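PDB 3LZD: 2-(3-amino-3-carboxypropyl)histidine synthase from Pyrococcus horikoshii, which catalyses the first step of diphthamide biosynthesis, using a [4Fe-4S] cluster to transfer the 3-amino-3-carboxypropyl group of S-adenosyl-L-methionine to a histidine of elongation factor 2. Local coordinates for residues A[58-62]-A[96-102]; A[126-132]-A[370-375]; A[190-194]-A[364-370]; A[289-295]-A[344-350]. All blocks are in the same frame, centred on the assembly; numbering follows the deposited sequence.

Overall arrangement
Following the chain from its N terminus, interaction 1 closes first, a loop of 33 residues that sets helix 99-104 against strand 57-61. Interaction 2 then opens on strand 126-130 and closes only at strand 373-375, near the C terminus, adding an antiparallel edge to the same sheet that interaction 1 reaches. Inside that long loop sits interaction 3, where the tail before the last strand crosses the 190-194 loop; interactions 2 and 3 share F370 and touch again where H375 NE2 meets E368 OE1. Interaction 4 nests inside both, joining the ends of helices 280-292 and 341-347 beside the third sheet, its centre about 42 Å from that of interaction 2.

Interaction 1. Residues A[58-62]-A[96-102]; sequences VLIQS and DPADREA
D96 meets the strand through its backbone: its O takes a weak hydrogen bond from Q61 NE2 at 3.3 Å, while its carboxylate forms a salt bridge with K274. At P97 the contact is slight, CA lying 3.3 Å from Q61 OE1. A98, the N-cap residue, is gripped harder. Its N donates to Q61 OE1 over 2.6 Å, reaching the amide oxygen from above the carbonyl plane, 39° out of it, and its CB lies 3.5 Å from Q61 CD. Beyond CG the Q61 chain is extended (chi2 -177°), which carries the amide out to the loop; OE1 also accepts from H112 ND1. With an alanine at this position, A98 N and H112 ND1 would probably lose their shared acceptor, leaving the turn into the helix less firmly fixed. One helical turn on, A102 sets its CB 3.8 Å from L59 CD2, the same methyl that touches A98 CB at 4.0 Å. With CG anti to the backbone N (chi1 179°), L59 lays that branch across the helix start. The helix is packed on the parallel part of a mixed sheet, as in alpha/beta folds, its incoming loop leaving from C95, a ligand of the [4Fe-4S] cluster.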
loop_
_atom_site.group_PDB
_atom_site.type_symbol
_atom_site.label_atom_id
_atom_site.label_comp_id
_atom_site.label_asym_id
_atom_site.label_seq_id
_atom_site.Cartn_x
_atom_site.Cartn_y
_atom_site.Cartn_z
ATOM N N VAL A 58 -5.795 -11.763 17.318
ATOM C CA VAL A 58 -5.810 -12.160 15.912
ATOM C C VAL A 58 -6.142 -11.019 14.951
ATOM O O VAL A 58 -6.860 -10.084 15.302
ATOM C CB VAL A 58 -6.812 -13.329 15.693
ATOM C CG1 VAL A 58 -8.236 -12.832 15.862
ATOM C CG2 VAL A 58 -6.611 -13.947 14.315
ATOM N N LEU A 59 -5.589 -11.104 13.742
ATOM C CA LEU A 59 -5.826 -10.112 12.699
ATOM C C LEU A 59 -6.737 -10.756 11.650
ATOM O O LEU A 59 -6.512 -11.897 11.244
ATOM C CB LEU A 59 -4.505 -9.711 12.039
ATOM C CG LEU A 59 -4.623 -8.693 10.893
ATOM C CD1 LEU A 59 -5.043 -7.326 11.449
ATOM C CD2 LEU A 59 -3.286 -8.587 10.155
ATOM N N ILE A 60 -7.754 -10.030 11.203
ATOM C CA ILE A 60 -8.669 -10.580 10.207
ATOM C C ILE A 60 -8.632 -9.814 8.889
ATOM O O ILE A 60 -8.923 -8.618 8.875
ATOM C CB ILE A 60 -10.133 -10.526 10.700
ATOM C CG1 ILE A 60 -10.276 -11.266 12.033
ATOM C CG2 ILE A 60 -11.057 -11.154 9.653
ATOM C CD1 ILE A 60 -11.713 -11.307 12.552
ATOM N N GLN A 61 -8.271 -10.466 7.788
ATOM C CA GLN A 61 -8.311 -9.746 6.518
ATOM C C GLN A 61 -9.561 -10.165 5.763
ATOM O O GLN A 61 -10.089 -11.250 5.985
ATOM C CB GLN A 61 -7.053 -9.960 5.647
ATOM C CG GLN A 61 -6.282 -11.203 5.837
ATOM C CD GLN A 61 -5.034 -11.254 4.957
ATOM O OE1 GLN A 61 -4.219 -12.149 5.102
ATOM N NE2 GLN A 61 -4.894 -10.302 4.035
ATOM N N SER A 62 -10.052 -9.301 4.885
ATOM C CA SER A 62 -11.259 -9.628 4.135
ATOM C C SER A 62 -11.327 -8.936 2.774
ATOM O O SER A 62 -10.772 -7.857 2.586
ATOM C CB SER A 62 -12.483 -9.201 4.938
ATOM O OG SER A 62 -12.374 -7.814 5.230
ATOM N N ASP A 96 -1.927 -12.813 -1.157
ATOM C CA ASP A 96 -1.524 -11.629 -0.385
ATOM C C ASP A 96 -1.917 -11.766 1.096
ATOM O O ASP A 96 -2.724 -11.006 1.604
ATOM C CB ASP A 96 -2.171 -10.373 -0.995
ATOM C CG ASP A 96 -1.633 -9.065 -0.400
ATOM O OD1 ASP A 96 -0.607 -9.072 0.314
ATOM O OD2 ASP A 96 -2.236 -8.008 -0.668
ATOM N N PRO A 97 -1.333 -12.747 1.800
ATOM C CA PRO A 97 -1.600 -13.010 3.224
ATOM C C PRO A 97 -1.047 -11.851 4.037
ATOM O O PRO A 97 -0.007 -11.317 3.680
ATOM C CB PRO A 97 -0.805 -14.286 3.508
ATOM C CG PRO A 97 -0.389 -14.803 2.143
ATOM C CD PRO A 97 -0.229 -13.584 1.312
ATOM N N ALA A 98 -1.719 -11.465 5.119
ATOM C CA ALA A 98 -1.236 -10.360 5.947
ATOM C C ALA A 98 -0.524 -10.889 7.198
ATOM O O ALA A 98 -0.619 -10.291 8.282
ATOM C CB ALA A 98 -2.405 -9.464 6.359
ATOM N N ASP A 99 0.187 -12.003 7.052
ATOM C CA ASP A 99 0.864 -12.601 8.197
ATOM C C ASP A 99 1.984 -11.733 8.749
ATOM O O ASP A 99 2.156 -11.643 9.962
ATOM C CB ASP A 99 1.382 -14.005 7.854
ATOM C CG ASP A 99 2.319 -14.018 6.662
ATOM O OD1 ASP A 99 1.930 -13.512 5.591
ATOM O OD2 ASP A 99 3.442 -14.556 6.798
ATOM N N ARG A 100 2.728 -11.078 7.869
ATOM C CA ARG A 100 3.798 -10.213 8.328
ATOM C C ARG A 100 3.213 -9.045 9.109
ATOM O O ARG A 100 3.674 -8.738 10.206
ATOM C CB ARG A 100 4.628 -9.722 7.141
ATOM C CG ARG A 100 5.362 -10.871 6.466
ATOM C CD ARG A 100 6.131 -10.467 5.221
ATOM N NE ARG A 100 5.248 -10.122 4.113
ATOM C CZ ARG A 100 5.606 -10.156 2.834
ATOM N NH1 ARG A 100 4.734 -9.819 1.894
ATOM N NH2 ARG A 100 6.828 -10.541 2.493
ATOM N N GLU A 101 2.190 -8.397 8.562
ATOM C CA GLU A 101 1.574 -7.280 9.267
ATOM C C GLU A 101 1.084 -7.753 10.627
ATOM O O GLU A 101 1.269 -7.068 11.633
ATOM C CB GLU A 101 0.399 -6.700 8.476
ATOM C CG GLU A 101 0.789 -5.930 7.214
ATOM C CD GLU A 101 1.140 -6.825 6.034
ATOM O OE1 GLU A 101 1.363 -6.281 4.932
ATOM O OE2 GLU A 101 1.195 -8.064 6.196
ATOM N N ALA A 102 0.445 -8.920 10.653
ATOM C CA ALA A 102 -0.054 -9.487 11.897
ATOM C C ALA A 102 1.112 -9.577 12.880
ATOM O O ALA A 102 0.994 -9.179 14.029
ATOM C CB ALA A 102 -0.639 -10.892 11.650
#

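Interaction 2. Residues A[126-132]-A[370-375]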
loop_
_atom_site.group_PDB
_atom_site.type_symbol
_atom_site.label_atom_id
_atom_site.label_comp_id
_atom_site.label_asym_id
_atom_site.label_seq_id
_atom_site.Cartn_x
_atom_site.Cartn_y
_atom_site.Cartn_z
ATOM N N THR A 126 -2.486 -19.393 10.335
ATOM C CA THR A 126 -3.502 -18.721 9.556
ATOM C C THR A 126 -4.695 -19.608 9.254
ATOM O O THR A 126 -4.544 -20.751 8.813
ATOM C CB THR A 126 -2.899 -18.223 8.238
ATOM O OG1 THR A 126 -1.763 -17.399 8.532
ATOM C CG2 THR A 126 -3.932 -17.416 7.445
ATOM N N ILE A 127 -5.885 -19.086 9.516
ATOM C CA ILE A 127 -7.118 -19.813 9.222
ATOM C C ILE A 127 -7.699 -19.197 7.940
ATOM O O ILE A 127 -7.907 -17.981 7.876
ATOM C CB ILE A 127 -8.136 -19.661 10.373
ATOM C CG1 ILE A 127 -7.566 -20.323 11.640
ATOM C CG2 ILE A 127 -9.489 -20.302 9.985
ATOM C CD1 ILE A 127 -8.398 -20.077 12.893
ATOM N N PHE A 128 -7.898 -20.025 6.914
ATOM C CA PHE A 128 -8.478 -19.574 5.638
ATOM C C PHE A 128 -9.944 -19.961 5.647
ATOM O O PHE A 128 -10.274 -21.108 5.929
ATOM C CB PHE A 128 -7.793 -20.246 4.451
ATOM C CG PHE A 128 -6.388 -19.800 4.248
ATOM C CD1 PHE A 128 -5.353 -20.358 4.987
ATOM C CD2 PHE A 128 -6.101 -18.754 3.372
ATOM C CE1 PHE A 128 -4.046 -19.878 4.859
ATOM C CE2 PHE A 128 -4.803 -18.269 3.242
ATOM C CZ PHE A 128 -3.778 -18.835 3.987
ATOM N N VAL A 129 -10.814 -19.005 5.346
ATOM C CA VAL A 129 -12.260 -19.228 5.351
ATOM C C VAL A 129 -12.840 -18.971 3.952
ATOM O O VAL A 129 -13.394 -17.915 3.686
ATOM C CB VAL A 129 -12.959 -18.286 6.352
ATOM C CG1 VAL A 129 -14.431 -18.671 6.487
ATOM C CG2 VAL A 129 -12.250 -18.345 7.731
ATOM N N PRO A 130 -12.708 -19.949 3.047
ATOM C CA PRO A 130 -13.202 -19.862 1.668
ATOM C C PRO A 130 -14.697 -19.517 1.571
ATOM O O PRO A 130 -15.510 -19.935 2.398
ATOM C CB PRO A 130 -12.917 -21.255 1.098
ATOM C CG PRO A 130 -11.812 -21.778 1.943
ATOM C CD PRO A 130 -12.150 -21.284 3.326
ATOM N N ALA A 131 -15.050 -18.764 0.537
ATOM C CA ALA A 131 -16.436 -18.383 0.302
ATOM C C ALA A 131 -17.013 -19.327 -0.753
ATOM O O ALA A 131 -16.430 -19.515 -1.819
ATOM C CB ALA A 131 -16.503 -16.942 -0.194
ATOM N N PHE A 132 -18.159 -19.916 -0.450
ATOM C CA PHE A 132 -18.813 -20.831 -1.374
ATOM C C PHE A 132 -20.185 -20.292 -1.735
ATOM O O PHE A 132 -21.008 -20.044 -0.855
ATOM C CB PHE A 132 -18.948 -22.227 -0.747
ATOM C CG PHE A 132 -17.629 -22.874 -0.436
ATOM C CD1 PHE A 132 -17.132 -22.883 0.856
ATOM C CD2 PHE A 132 -16.850 -23.415 -1.454
ATOM C CE1 PHE A 132 -15.878 -23.417 1.127
ATOM C CE2 PHE A 132 -15.599 -23.950 -1.191
ATOM C CZ PHE A 132 -15.109 -23.952 0.100
ATOM N N PHE A 370 -13.197 -28.478 1.978
ATOM C CA PHE A 370 -14.277 -27.633 1.506
ATOM C C PHE A 370 -14.855 -27.116 2.812
ATOM O O PHE A 370 -15.887 -27.576 3.291
ATOM C CB PHE A 370 -15.289 -28.454 0.709
ATOM C CG PHE A 370 -14.719 -29.029 -0.551
ATOM C CD1 PHE A 370 -14.553 -28.237 -1.678
ATOM C CD2 PHE A 370 -14.294 -30.354 -0.597
ATOM C CE1 PHE A 370 -13.972 -28.754 -2.839
ATOM C CE2 PHE A 370 -13.706 -30.887 -1.751
ATOM C CZ PHE A 370 -13.546 -30.085 -2.875
ATOM N N GLY A 371 -14.130 -26.163 3.386
ATOM C CA GLY A 371 -14.491 -25.570 4.654
ATOM C C GLY A 371 -13.242 -24.835 5.116
ATOM O O GLY A 371 -12.342 -24.571 4.311
ATOM N N ILE A 372 -13.141 -24.514 6.396
ATOM C CA ILE A 372 -11.956 -23.790 6.818
ATOM C C ILE A 372 -10.735 -24.679 6.905
ATOM O O ILE A 372 -10.840 -25.900 6.996
ATOM C CB ILE A 372 -12.174 -23.065 8.153
ATOM C CG1 ILE A 372 -12.328 -24.069 9.295
ATOM C CG2 ILE A 372 -13.412 -22.199 8.046
ATOM C CD1 ILE A 372 -12.555 -23.404 10.630
ATOM N N SER A 373 -9.566 -24.063 6.812
ATOM C CA SER A 373 -8.318 -24.808 6.904
ATOM C C SER A 373 -7.394 -23.976 7.776
ATOM O O SER A 373 -7.568 -22.762 7.885
ATOM C CB SER A 373 -7.674 -24.975 5.528
ATOM O OG SER A 373 -7.254 -23.716 5.033
ATOM N N ILE A 374 -6.424 -24.626 8.402
ATOM C CA ILE A 374 -5.484 -23.909 9.237
ATOM C C ILE A 374 -4.101 -24.341 8.814
ATOM O O ILE A 374 -3.822 -25.532 8.703
ATOM C CB ILE A 374 -5.707 -24.185 10.740
ATOM C CG1 ILE A 374 -4.697 -23.369 11.556
ATOM C CG2 ILE A 374 -5.588 -25.669 11.034
ATOM C CD1 ILE A 374 -5.121 -23.121 12.998
ATOM N N HIS A 375 -3.254 -23.357 8.540
ATOM C CA HIS A 375 -1.896 -23.606 8.092
ATOM C C HIS A 375 -0.896 -22.831 8.936
ATOM O O HIS A 375 -1.219 -21.788 9.508
ATOM C CB HIS A 375 -1.736 -23.178 6.632
ATOM C CG HIS A 375 -2.504 -24.021 5.661
ATOM N ND1 HIS A 375 -1.927 -25.060 4.958
ATOM C CD2 HIS A 375 -3.808 -23.992 5.291
ATOM C CE1 HIS A 375 -2.845 -25.637 4.201
ATOM N NE2 HIS A 375 -3.994 -25.010 4.386
#
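T126 and H375 form a hydrogen-bonded antiparallel pair, T126 N to H375 O at 2.8 Å and H375 N back to T126 O at 2.9 Å, and F128 and S373 form a second. Between them I127 and I374 make the non-hydrogen-bonded pair. The strand axes run antiparallel at 151°, 4.7 Å apart. Strand 373-375 is the edge of a mixed sheet whose other four strands are parallel, bringing the C-terminal tail back to the N-terminal part. On one face I127 CG1 meets I374 CD1 at 4.0 Å, and V129 and I372 run alongside one another, V129 CG1 4.0 Å from I372 CG2, over helix 43-52. The other face carries F128 and H375, ring planes at 80° and F128 CD1 4.0 Å from H375 CD2; F128 CG, anti to the carbonyl carbon (chi1 -69°), turns the ring toward H375. H375 stacks on Y117 and its NE2 is hydrogen-bonded to E368 OE1. Past the strands, F132 CE2 lies 4.4 Å from F370 CD1, at the edge of the F370 ring.

Interaction 3. Residues A[190-194]-A[364-370]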
loop_
_atom_site.group_PDB
_atom_site.type_symbol
_atom_site.label_atom_id
_atom_site.label_comp_id
_atom_site.label_asym_id
_atom_site.label_seq_id
_atom_site.Cartn_x
_atom_site.Cartn_y
_atom_site.Cartn_z
ATOM N N ILE A 190 -2.971 -23.691 -6.644
ATOM C CA ILE A 190 -4.394 -24.068 -6.650
ATOM C C ILE A 190 -4.763 -24.832 -5.370
ATOM O O ILE A 190 -3.926 -25.536 -4.801
ATOM C CB ILE A 190 -4.698 -24.940 -7.908
ATOM C CG1 ILE A 190 -4.415 -24.121 -9.185
ATOM C CG2 ILE A 190 -6.135 -25.461 -7.880
ATOM C CD1 ILE A 190 -5.215 -22.801 -9.282
ATOM N N SER A 191 -6.011 -24.694 -4.927
ATOM C CA SER A 191 -6.500 -25.349 -3.705
ATOM C C SER A 191 -7.273 -26.660 -3.918
ATOM O O SER A 191 -7.224 -27.564 -3.068
ATOM C CB SER A 191 -7.398 -24.382 -2.915
ATOM O OG SER A 191 -6.759 -23.122 -2.728
ATOM N N TRP A 192 -7.997 -26.758 -5.032
ATOM C CA TRP A 192 -8.795 -27.945 -5.314
ATOM C C TRP A 192 -8.747 -28.295 -6.800
ATOM O O TRP A 192 -8.620 -27.415 -7.636
ATOM C CB TRP A 192 -10.271 -27.705 -4.978
ATOM C CG TRP A 192 -10.586 -27.180 -3.630
ATOM C CD1 TRP A 192 -10.709 -27.895 -2.468
ATOM C CD2 TRP A 192 -10.891 -25.822 -3.301
ATOM N NE1 TRP A 192 -11.081 -27.056 -1.435
ATOM C CE2 TRP A 192 -11.198 -25.781 -1.923
ATOM C CE3 TRP A 192 -10.941 -24.634 -4.042
ATOM C CZ2 TRP A 192 -11.550 -24.599 -1.271
ATOM C CZ3 TRP A 192 -11.294 -23.460 -3.395
ATOM C CH2 TRP A 192 -11.594 -23.454 -2.020
ATOM N N PRO A 193 -8.871 -29.592 -7.146
ATOM C CA PRO A 193 -8.849 -29.980 -8.563
ATOM C C PRO A 193 -9.999 -29.232 -9.290
ATOM O O PRO A 193 -11.096 -29.074 -8.733
ATOM C CB PRO A 193 -9.096 -31.489 -8.517
ATOM C CG PRO A 193 -8.565 -31.892 -7.130
ATOM C CD PRO A 193 -9.059 -30.762 -6.266
ATOM N N GLY A 194 -9.738 -28.751 -10.504
ATOM C CA GLY A 194 -10.763 -28.044 -11.256
ATOM C C GLY A 194 -10.861 -26.540 -11.043
ATOM O O GLY A 194 -11.574 -25.857 -11.791
ATOM N N ARG A 364 1.376 -30.351 -5.927
ATOM C CA ARG A 364 0.615 -30.184 -4.685
ATOM C C ARG A 364 0.287 -31.590 -4.201
ATOM O O ARG A 364 -0.422 -32.334 -4.887
ATOM C CB ARG A 364 -0.692 -29.405 -4.934
ATOM C CG ARG A 364 -1.463 -29.051 -3.668
ATOM C CD ARG A 364 -2.810 -28.333 -3.938
ATOM N NE ARG A 364 -3.845 -29.223 -4.471
ATOM C CZ ARG A 364 -4.316 -29.172 -5.715
ATOM N NH1 ARG A 364 -3.851 -28.272 -6.569
ATOM N NH2 ARG A 364 -5.261 -30.014 -6.104
ATOM N N GLU A 365 0.800 -31.946 -3.026
ATOM C CA GLU A 365 0.587 -33.281 -2.471
ATOM C C GLU A 365 -0.850 -33.570 -2.041
ATOM O O GLU A 365 -1.303 -34.711 -2.124
ATOM C CB GLU A 365 1.528 -33.520 -1.284
ATOM N N SER A 366 -1.564 -32.555 -1.573
ATOM C CA SER A 366 -2.950 -32.761 -1.148
ATOM C C SER A 366 -3.874 -31.618 -1.557
ATOM O O SER A 366 -3.432 -30.621 -2.127
ATOM C CB SER A 366 -3.023 -32.961 0.367
ATOM O OG SER A 366 -2.391 -31.894 1.046
ATOM N N ASP A 367 -5.159 -31.780 -1.255
ATOM C CA ASP A 367 -6.159 -30.780 -1.596
ATOM C C ASP A 367 -6.728 -30.171 -0.332
ATOM O O ASP A 367 -6.872 -30.849 0.679
ATOM C CB ASP A 367 -7.319 -31.399 -2.391
ATOM C CG ASP A 367 -6.856 -32.196 -3.590
ATOM O OD1 ASP A 367 -5.828 -31.840 -4.206
ATOM O OD2 ASP A 367 -7.543 -33.184 -3.930
ATOM N N GLU A 368 -7.067 -28.890 -0.407
ATOM C CA GLU A 368 -7.644 -28.190 0.718
ATOM C C GLU A 368 -9.062 -28.697 0.983
ATOM O O GLU A 368 -9.718 -29.232 0.098
ATOM C CB GLU A 368 -7.700 -26.691 0.420
ATOM C CG GLU A 368 -6.353 -26.014 0.413
ATOM C CD GLU A 368 -5.643 -26.174 1.740
ATOM O OE1 GLU A 368 -6.140 -25.665 2.775
ATOM O OE2 GLU A 368 -4.589 -26.824 1.747
ATOM N N PRO A 369 -9.541 -28.549 2.221
ATOM C CA PRO A 369 -10.892 -28.994 2.547
ATOM C C PRO A 369 -11.941 -28.050 1.956
ATOM O O PRO A 369 -11.618 -26.969 1.471
ATOM C CB PRO A 369 -10.911 -28.953 4.070
ATOM C CG PRO A 369 -9.958 -27.838 4.385
ATOM C CD PRO A 369 -8.815 -28.139 3.437
ATOM N N PHE A 370 -13.197 -28.478 1.978
ATOM C CA PHE A 370 -14.277 -27.633 1.506
ATOM C C PHE A 370 -14.855 -27.116 2.812
ATOM O O PHE A 370 -15.887 -27.576 3.291
ATOM C CB PHE A 370 -15.289 -28.454 0.709
ATOM C CG PHE A 370 -14.719 -29.029 -0.551
ATOM C CD1 PHE A 370 -14.553 -28.237 -1.678
ATOM C CD2 PHE A 370 -14.294 -30.354 -0.597
ATOM C CE1 PHE A 370 -13.972 -28.754 -2.839
ATOM C CE2 PHE A 370 -13.706 -30.887 -1.751
ATOM C CZ PHE A 370 -13.546 -30.085 -2.875
#
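S191 and W192 are each hydrogen-bonded to the 364-370 loop. E368 N donates to S191 O over 3.0 Å, and W192 NE1 donates to P369 O, also at 3.0 Å. The second acceptor lies in the indole plane, yet the N-H reaches it from well above the carbonyl plane, 66° out. E368 O also lies 3.0 Å from W192 NE1, so two successive backbone carbonyls face the indole edge.

Stacking covers one face of this indole. The five-membered ring and the F370 ring form an offset stack, centroids 4.4 Å apart and planes at 10°, with F370 CE1 over the face of W192. Because W192 has CG anti to its carbonyl carbon (chi1 -52°), the indole turns back toward 364-370, though the bond to CB leads away from it. This joins the last strand's lead-in to the loop after strand 180-182, which runs on to C199, a ligand of the [4Fe-4S] cluster.

Among charges, R364 is paired within its own segment: NH2 meets D367 OD1 at 2.7 Å, a salt bridge that R185 extends. The R364 guanidinium also donates to backbone carbonyls, NH2 to R185 O and NH1 to D187 O, and S191 O lies over one of its faces. Packing fills in the rest. The P193 and D367 side chains run at roughly a right angle, P193 CG 3.6 Å from D367 OD2, while S191 CB rests against E368 CG.

Interaction 4. Residues A[289-295]-A[344-350]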
loop_
_atom_site.group_PDB
_atom_site.type_symbol
_atom_site.label_atom_id
_atom_site.label_comp_id
_atom_site.label_asym_id
_atom_site.label_seq_id
_atom_site.Cartn_x
_atom_site.Cartn_y
_atom_site.Cartn_z
ATOM N N LEU A 289 17.384 -8.739 -20.054
ATOM C CA LEU A 289 17.030 -8.939 -21.452
ATOM C C LEU A 289 16.823 -7.632 -22.201
ATOM O O LEU A 289 17.296 -7.476 -23.328
ATOM C CB LEU A 289 15.776 -9.796 -21.576
ATOM C CG LEU A 289 15.464 -10.227 -23.012
ATOM C CD1 LEU A 289 16.516 -11.248 -23.480
ATOM C CD2 LEU A 289 14.060 -10.832 -23.076
ATOM N N LEU A 290 16.113 -6.688 -21.592
ATOM C CA LEU A 290 15.884 -5.408 -22.258
ATOM C C LEU A 290 17.208 -4.681 -22.508
ATOM O O LEU A 290 17.430 -4.127 -23.587
ATOM C CB LEU A 290 14.958 -4.524 -21.419
ATOM C CG LEU A 290 13.463 -4.865 -21.449
ATOM C CD1 LEU A 290 12.747 -4.091 -20.359
ATOM C CD2 LEU A 290 12.880 -4.531 -22.808
ATOM N N LYS A 291 18.086 -4.691 -21.510
ATOM C CA LYS A 291 19.374 -4.025 -21.638
ATOM C C LYS A 291 20.198 -4.641 -22.759
ATOM O O LYS A 291 20.747 -3.927 -23.594
ATOM C CB LYS A 291 20.146 -4.091 -20.315
ATOM C CG LYS A 291 19.617 -3.130 -19.264
ATOM C CD LYS A 291 20.471 -3.120 -18.010
ATOM C CE LYS A 291 19.877 -2.168 -16.984
ATOM N NZ LYS A 291 20.625 -2.161 -15.700
ATOM N N LYS A 292 20.277 -5.966 -22.784
ATOM C CA LYS A 292 21.034 -6.646 -23.825
ATOM C C LYS A 292 20.521 -6.215 -25.197
ATOM O O LYS A 292 21.267 -6.227 -26.173
ATOM C CB LYS A 292 20.906 -8.167 -23.680
ATOM N N HIS A 293 19.256 -5.810 -25.270
ATOM C CA HIS A 293 18.687 -5.399 -26.544
ATOM C C HIS A 293 18.536 -3.902 -26.814
ATOM O O HIS A 293 17.590 -3.477 -27.484
ATOM C CB HIS A 293 17.351 -6.104 -26.753
ATOM C CG HIS A 293 17.488 -7.576 -26.986
ATOM N ND1 HIS A 293 18.068 -8.425 -26.066
ATOM C CD2 HIS A 293 17.145 -8.348 -28.045
ATOM C CE1 HIS A 293 18.077 -9.655 -26.548
ATOM N NE2 HIS A 293 17.522 -9.636 -27.747
ATOM N N GLY A 294 19.459 -3.103 -26.291
ATOM C CA GLY A 294 19.423 -1.671 -26.541
ATOM C C GLY A 294 18.512 -0.770 -25.728
ATOM O O GLY A 294 18.562 0.449 -25.889
ATOM N N ARG A 295 17.685 -1.338 -24.859
ATOM C CA ARG A 295 16.782 -0.522 -24.048
ATOM C C ARG A 295 17.314 -0.282 -22.645
ATOM O O ARG A 295 18.214 -0.980 -22.176
ATOM C CB ARG A 295 15.407 -1.190 -23.920
ATOM C CG ARG A 295 14.504 -1.057 -25.125
ATOM C CD ARG A 295 14.890 -1.995 -26.234
ATOM N NE ARG A 295 13.855 -2.046 -27.264
ATOM C CZ ARG A 295 13.939 -2.786 -28.367
ATOM N NH1 ARG A 295 12.952 -2.776 -29.253
ATOM N NH2 ARG A 295 15.016 -3.536 -28.586
ATOM N N VAL A 344 6.908 -8.874 -23.509
ATOM C CA VAL A 344 8.191 -8.209 -23.712
ATOM C C VAL A 344 9.010 -9.020 -24.703
ATOM O O VAL A 344 9.606 -8.476 -25.639
ATOM C CB VAL A 344 8.986 -8.096 -22.394
ATOM C CG1 VAL A 344 10.475 -8.040 -22.676
ATOM C CG2 VAL A 344 8.568 -6.850 -21.659
ATOM N N GLU A 345 9.029 -10.329 -24.481
ATOM C CA GLU A 345 9.765 -11.255 -25.328
ATOM C C GLU A 345 9.272 -11.173 -26.776
ATOM O O GLU A 345 10.055 -11.324 -27.709
ATOM C CB GLU A 345 9.635 -12.669 -24.757
ATOM C CG GLU A 345 9.991 -12.712 -23.267
ATOM C CD GLU A 345 9.809 -14.082 -22.622
ATOM O OE1 GLU A 345 8.748 -14.713 -22.831
ATOM O OE2 GLU A 345 10.726 -14.516 -21.888
ATOM N N ILE A 346 7.985 -10.911 -26.969
ATOM C CA ILE A 346 7.459 -10.777 -28.321
ATOM C C ILE A 346 7.974 -9.465 -28.891
ATOM O O ILE A 346 8.438 -9.418 -30.027
ATOM C CB ILE A 346 5.917 -10.750 -28.347
ATOM C CG1 ILE A 346 5.362 -12.141 -28.063
ATOM C CG2 ILE A 346 5.424 -10.261 -29.691
ATOM C CD1 ILE A 346 3.844 -12.203 -28.095
ATOM N N LEU A 347 7.905 -8.401 -28.092
ATOM C CA LEU A 347 8.366 -7.087 -28.533
ATOM C C LEU A 347 9.839 -7.111 -28.941
ATOM O O LEU A 347 10.219 -6.536 -29.962
ATOM C CB LEU A 347 8.146 -6.041 -27.434
ATOM C CG LEU A 347 8.614 -4.605 -27.716
ATOM C CD1 LEU A 347 7.831 -3.622 -26.867
ATOM C CD2 LEU A 347 10.099 -4.476 -27.429
ATOM N N LEU A 348 10.664 -7.770 -28.136
ATOM C CA LEU A 348 12.084 -7.870 -28.430
ATOM C C LEU A 348 12.366 -8.825 -29.592
ATOM O O LEU A 348 13.506 -8.942 -30.039
ATOM C CB LEU A 348 12.847 -8.337 -27.196
ATOM C CG LEU A 348 12.919 -7.351 -26.034
ATOM C CD1 LEU A 348 13.884 -7.900 -24.989
ATOM C CD2 LEU A 348 13.397 -5.987 -26.530
ATOM N N GLY A 349 11.331 -9.514 -30.066
ATOM C CA GLY A 349 11.497 -10.437 -31.175
ATOM C C GLY A 349 12.024 -11.814 -30.811
ATOM O O GLY A 349 12.497 -12.541 -31.679
ATOM N N LEU A 350 11.940 -12.186 -29.539
ATOM C CA LEU A 350 12.428 -13.493 -29.095
ATOM C C LEU A 350 11.338 -14.560 -29.123
ATOM O O LEU A 350 11.618 -15.745 -29.299
ATOM C CB LEU A 350 12.992 -13.389 -27.674
ATOM C CG LEU A 350 14.277 -12.581 -27.481
ATOM C CD1 LEU A 350 14.174 -11.223 -28.168
ATOM C CD2 LEU A 350 14.526 -12.406 -26.001
#
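L289 and L348 face each other where helices 280-292 and 341-347 come to their ends, the backbones nearest at H293 and L348 with CA atoms 7.3 Å apart. L348 sits at the middle of the contact. Its CD1 presses on L289 CG at 3.4 Å, closer than usual for carbons, as the two side chains pass alongside, running opposite ways. L350 reaches tip to tip with L289, CD2 to CD2 at 3.4 Å, equally tight. The L290 side chain runs roughly perpendicular to that of L348, CD2 to CD2 4.0 Å, while L290 itself packs on strand 266-272. Each helix stops in a Schellman motif, with G294 and G349 at positive phi. At the first, L290 O accepts from both H293 N and R295 N, and beyond the turn R295 points its CB toward the 344-350 segment. The R295 chain bends at chi2 (77°) and lays one face of its guanidinium over L348 CD2, 3.6 Å from NH2, while that same NH2 donates to H293 O at 2.8 Å. With an alanine here, L348 CD2 would probably lose its flat cover and H293 O that donor. On another side of L348, its CD1 lies over a face of the H293 ring, and L350 CD1 comes 3.7 Å from H293 NE2.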